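Local coordinates for CMP-sialic acid transporter 1 (PDB 6I1R), which probably carries CMP-sialic acid from the cytoplasm into the Golgi, and is captured here with CMP bound in an outward-facing state, at residues Leu40-Lys45 with Val240-Ser245. The protein carries 5 engineered substitutions. Numbering follows the deposited sequence.
With C5P (cytidine-5'-monophosphate), chain D.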
ATOM      1  N   LEU B  40      -3.507 -17.960  -3.274  1.00 59.37           N
ATOM      2  CA  LEU B  40      -4.660 -18.579  -2.607  1.00 57.96           C
ATOM      3  C   LEU B  40      -5.862 -18.617  -3.558  1.00 56.45           C
ATOM      4  O   LEU B  40      -6.637 -19.572  -3.536  1.00 56.75           O
ATOM      5  CB  LEU B  40      -5.010 -17.795  -1.338  1.00 58.28           C
ATOM      6  CG  LEU B  40      -3.958 -17.792  -0.229  1.00 58.35           C
ATOM      7  CD1 LEU B  40      -4.516 -17.150   1.031  1.00 58.42           C
ATOM      8  CD2 LEU B  40      -3.463 -19.200   0.070  1.00 57.95           C
ATOM      9  N   ALA B  41      -6.018 -17.580  -4.378  1.00 56.09           N
ATOM     10  CA  ALA B  41      -7.129 -17.507  -5.327  1.00 56.77           C
ATOM     11  C   ALA B  41      -7.006 -18.634  -6.359  1.00 57.70           C
ATOM     12  O   ALA B  41      -8.004 -19.260  -6.706  1.00 56.52           O
ATOM     13  CB  ALA B  41      -7.167 -16.152  -5.991  1.00 56.14           C
ATOM     14  N   GLU B  42      -5.787 -18.889  -6.835  1.00 60.63           N
ATOM     15  CA  GLU B  42      -5.539 -19.972  -7.793  1.00 63.67           C
ATOM     16  C   GLU B  42      -5.764 -21.326  -7.110  1.00 64.49           C
ATOM     17  O   GLU B  42      -6.383 -22.220  -7.689  1.00 64.67           O
ATOM     18  CB  GLU B  42      -4.119 -19.893  -8.361  1.00 65.90           C
ATOM     19  CG  GLU B  42      -3.973 -18.913  -9.512  1.00 67.33           C
ATOM     20  CD  GLU B  42      -4.715 -19.304 -10.777  1.00 69.08           C
ATOM     21  OE1 GLU B  42      -4.105 -19.967 -11.639  1.00 69.39           O
ATOM     22  OE2 GLU B  42      -5.902 -18.941 -10.897  1.00 70.23           O
ATOM     23  N   LEU B  43      -5.261 -21.466  -5.885  1.00 64.98           N
ATOM     24  CA  LEU B  43      -5.409 -22.714  -5.131  1.00 65.47           C
ATOM     25  C   LEU B  43      -6.901 -23.045  -4.977  1.00 64.36           C
ATOM     26  O   LEU B  43      -7.301 -24.202  -5.107  1.00 65.35           O
ATOM     27  CB  LEU B  43      -4.722 -22.572  -3.767  1.00 66.52           C
ATOM     28  CG  LEU B  43      -4.051 -23.837  -3.231  1.00 67.67           C
ATOM     29  CD1 LEU B  43      -2.839 -24.208  -4.073  1.00 68.16           C
ATOM     30  CD2 LEU B  43      -3.652 -23.662  -1.774  1.00 68.15           C
ATOM     31  N   PHE B  44      -7.709 -22.018  -4.719  1.00 63.22           N
ATOM     32  CA  PHE B  44      -9.167 -22.157  -4.611  1.00 63.42           C
ATOM     33  C   PHE B  44      -9.747 -22.685  -5.930  1.00 63.24           C
ATOM     34  O   PHE B  44     -10.574 -23.594  -5.916  1.00 63.05           O
ATOM     35  CB  PHE B  44      -9.794 -20.817  -4.211  1.00 64.29           C
ATOM     36  CG  PHE B  44     -11.302 -20.779  -4.205  1.00 65.20           C
ATOM     37  CD1 PHE B  44     -12.019 -21.147  -3.076  1.00 65.22           C
ATOM     38  CD2 PHE B  44     -12.006 -20.354  -5.322  1.00 66.45           C
ATOM     39  CE1 PHE B  44     -13.404 -21.102  -3.070  1.00 65.18           C
ATOM     40  CE2 PHE B  44     -13.392 -20.310  -5.315  1.00 66.58           C
ATOM     41  CZ  PHE B  44     -14.089 -20.684  -4.188  1.00 66.18           C
ATOM     42  N   LYS B  45      -9.317 -22.119  -7.057  1.00 62.81           N
ATOM     43  CA  LYS B  45      -9.838 -22.508  -8.376  1.00 62.80           C
ATOM     44  C   LYS B  45      -9.361 -23.920  -8.738  1.00 62.49           C
ATOM     45  O   LYS B  45     -10.135 -24.719  -9.273  1.00 63.52           O
ATOM     46  CB  LYS B  45      -9.401 -21.504  -9.448  1.00 64.28           C
ATOM     47  CG  LYS B  45     -10.096 -20.150  -9.379  1.00 65.25           C
ATOM     48  CD  LYS B  45      -9.187 -18.967  -9.656  1.00 65.88           C
ATOM     49  CE  LYS B  45      -9.070 -18.611 -11.121  1.00 67.43           C
ATOM     50  NZ  LYS B  45      -8.545 -17.236 -11.306  1.00 68.96           N
ATOM     51  N   VAL B 240     -10.508 -13.427  -1.569  1.00 68.07           N
ATOM     52  CA  VAL B 240      -9.827 -14.629  -2.071  1.00 68.58           C
ATOM     53  C   VAL B 240     -10.867 -15.530  -2.748  1.00 69.22           C
ATOM     54  O   VAL B 240     -10.643 -16.013  -3.861  1.00 69.80           O
ATOM     55  CB  VAL B 240      -9.068 -15.383  -0.960  1.00 68.19           C
ATOM     56  CG1 VAL B 240      -8.624 -16.768  -1.411  1.00 67.73           C
ATOM     57  CG2 VAL B 240      -7.874 -14.589  -0.452  1.00 67.82           C
ATOM     58  N   PHE B 241     -11.991 -15.747  -2.069  1.00 69.65           N
ATOM     59  CA  PHE B 241     -13.087 -16.533  -2.631  1.00 70.07           C
ATOM     60  C   PHE B 241     -13.680 -15.803  -3.841  1.00 68.88           C
ATOM     61  O   PHE B 241     -13.911 -16.412  -4.886  1.00 68.06           O
ATOM     62  CB  PHE B 241     -14.166 -16.806  -1.578  1.00 71.16           C
ATOM     63  CG  PHE B 241     -13.740 -17.670  -0.416  1.00 73.66           C
ATOM     64  CD1 PHE B 241     -12.814 -18.692  -0.580  1.00 74.35           C
ATOM     65  CD2 PHE B 241     -14.292 -17.481   0.843  1.00 75.29           C
ATOM     66  CE1 PHE B 241     -12.437 -19.489   0.490  1.00 74.28           C
ATOM     67  CE2 PHE B 241     -13.913 -18.279   1.912  1.00 75.41           C
ATOM     68  CZ  PHE B 241     -12.987 -19.281   1.734  1.00 75.62           C
ATOM     69  N   ASN B 242     -13.901 -14.499  -3.697  1.00 68.09           N
ATOM     70  CA  ASN B 242     -14.525 -13.710  -4.748  1.00 68.50           C
ATOM     71  C   ASN B 242     -13.646 -13.705  -6.006  1.00 67.16           C
ATOM     72  O   ASN B 242     -14.172 -13.739  -7.117  1.00 67.33           O
ATOM     73  CB  ASN B 242     -14.812 -12.278  -4.294  1.00 69.21           C
ATOM     74  CG  ASN B 242     -16.000 -11.678  -5.015  1.00 70.41           C
ATOM     75  OD1 ASN B 242     -16.689 -10.822  -4.470  1.00 73.03           O
ATOM     76  ND2 ASN B 242     -16.264 -12.142  -6.225  1.00 70.65           N
ATOM     77  N   LEU B 243     -12.327 -13.655  -5.830  1.00 65.74           N
ATOM     78  CA  LEU B 243     -11.378 -13.643  -6.951  1.00 65.25           C
ATOM     79  C   LEU B 243     -11.317 -15.038  -7.590  1.00 65.71           C
ATOM     80  O   LEU B 243     -11.134 -15.172  -8.804  1.00 66.35           O
ATOM     81  CB  LEU B 243     -10.004 -13.201  -6.435  1.00 64.37           C
ATOM     82  CG  LEU B 243      -8.900 -13.052  -7.482  1.00 63.73           C
ATOM     83  CD1 LEU B 243      -9.370 -12.228  -8.673  1.00 63.13           C
ATOM     84  CD2 LEU B 243      -7.657 -12.427  -6.865  1.00 64.00           C
ATOM     85  N   GLY B 244     -11.462 -16.066  -6.762  1.00 65.26           N
ATOM     86  CA  GLY B 244     -11.602 -17.429  -7.244  1.00 65.35           C
ATOM     87  C   GLY B 244     -12.869 -17.608  -8.064  1.00 66.08           C
ATOM     88  O   GLY B 244     -12.833 -18.152  -9.168  1.00 65.08           O
ATOM     89  N   SER B 245     -13.987 -17.132  -7.518  1.00 67.33           N
ATOM     90  CA  SER B 245     -15.294 -17.247  -8.167  1.00 68.11           C
ATOM     91  C   SER B 245     -15.236 -16.663  -9.582  1.00 69.00           C
ATOM     92  O   SER B 245     -15.468 -17.373 -10.561  1.00 71.25           O
ATOM     93  CB  SER B 245     -16.365 -16.572  -7.348  1.00 68.74           C
ATOM     94  OG  SER B 245     -16.457 -17.147  -6.054  1.00 68.99           O
TER
HETATM   95  O3P C5P D 401      -5.057 -16.263 -12.377  1.00137.94           O
HETATM   96  P   C5P D 401      -3.880 -15.385 -12.728  1.00137.67           P
HETATM   97  O1P C5P D 401      -4.011 -14.668 -14.050  1.00137.21           O
HETATM   98  O2P C5P D 401      -3.389 -14.518 -11.594  1.00137.89           O
HETATM   99  O5' C5P D 401      -2.677 -16.429 -12.970  1.00134.90           O
HETATM  100  C5' C5P D 401      -1.533 -16.426 -12.118  1.00131.16           C
HETATM  101  C4' C5P D 401      -0.287 -16.134 -12.944  1.00129.83           C
HETATM  102  O4' C5P D 401      -0.034 -14.727 -12.952  1.00130.63           O
HETATM  103  C3' C5P D 401       0.936 -16.828 -12.362  1.00128.99           C
HETATM  104  O3' C5P D 401       1.438 -17.790 -13.298  1.00126.82           O
HETATM  105  C2' C5P D 401       1.941 -15.725 -12.054  1.00129.70           C
HETATM  106  O2' C5P D 401       3.173 -15.881 -12.770  1.00129.72           O
HETATM  107  C1' C5P D 401       1.274 -14.419 -12.460  1.00130.59           C
HETATM  108  N1  C5P D 401       1.177 -13.532 -11.299  1.00131.32           N
HETATM  109  C2  C5P D 401       2.341 -12.949 -10.759  1.00131.00           C
HETATM  110  N3  C5P D 401       2.260 -12.130  -9.688  1.00130.61           N
HETATM  111  C4  C5P D 401       1.061 -11.863  -9.126  1.00130.84           C
HETATM  112  C5  C5P D 401      -0.096 -12.430  -9.647  1.00131.35           C
HETATM  113  C6  C5P D 401      -0.014 -13.273 -10.749  1.00131.55           C
HETATM  114  O2  C5P D 401       3.455 -13.191 -11.274  1.00131.06           O
HETATM  115  N4  C5P D 401       0.986 -11.040  -8.052  1.00130.89           N
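Ala41 and Gly244 bring the two helices together, their CA atoms 4.9 Å apart. The Phe44 ring lies across the glycine, with CD2 3.5 Å from Gly244 CA. Phe44 CG is anti to its own backbone N (chi1 174°), and this torsion carries the ring over to the second helix. Beside the ring, Lys45 packs its aliphatic part, CG and CD, against the backbone of Gly244. Ala41 CB fits against Leu243 CG and CD2, and Val240 CG1 meets Leu40 CB at 3.8 Å. This is a helix crossing of the transporter's membrane bundle, between helix 37-59 and helix 234-256; the short axes cross at -55° and approach to 8.2 Å. The surface side is more open. Phe241 is exposed there, and only part of its ring, CD1 and CE1, meets Phe44; the planes are oblique, at 46°, with centroids 5.4 Å apart. With alanine in place of Phe44, Phe241 would probably lose its aromatic neighbour, and a gap would be likely to open beside Gly244. Phe241 O accepts from both N and OG of Ser245, which keeps that hydroxyl turned back to its own helix. Away from the rings, the bent Lys45 chain takes NZ to Glu42 OE2, a weakly hydrogen-bonded salt bridge of 3.2 Å. Both residues belong to the CMP pocket, and phosphate O3P lies 3.8 Å from Lys45 NZ.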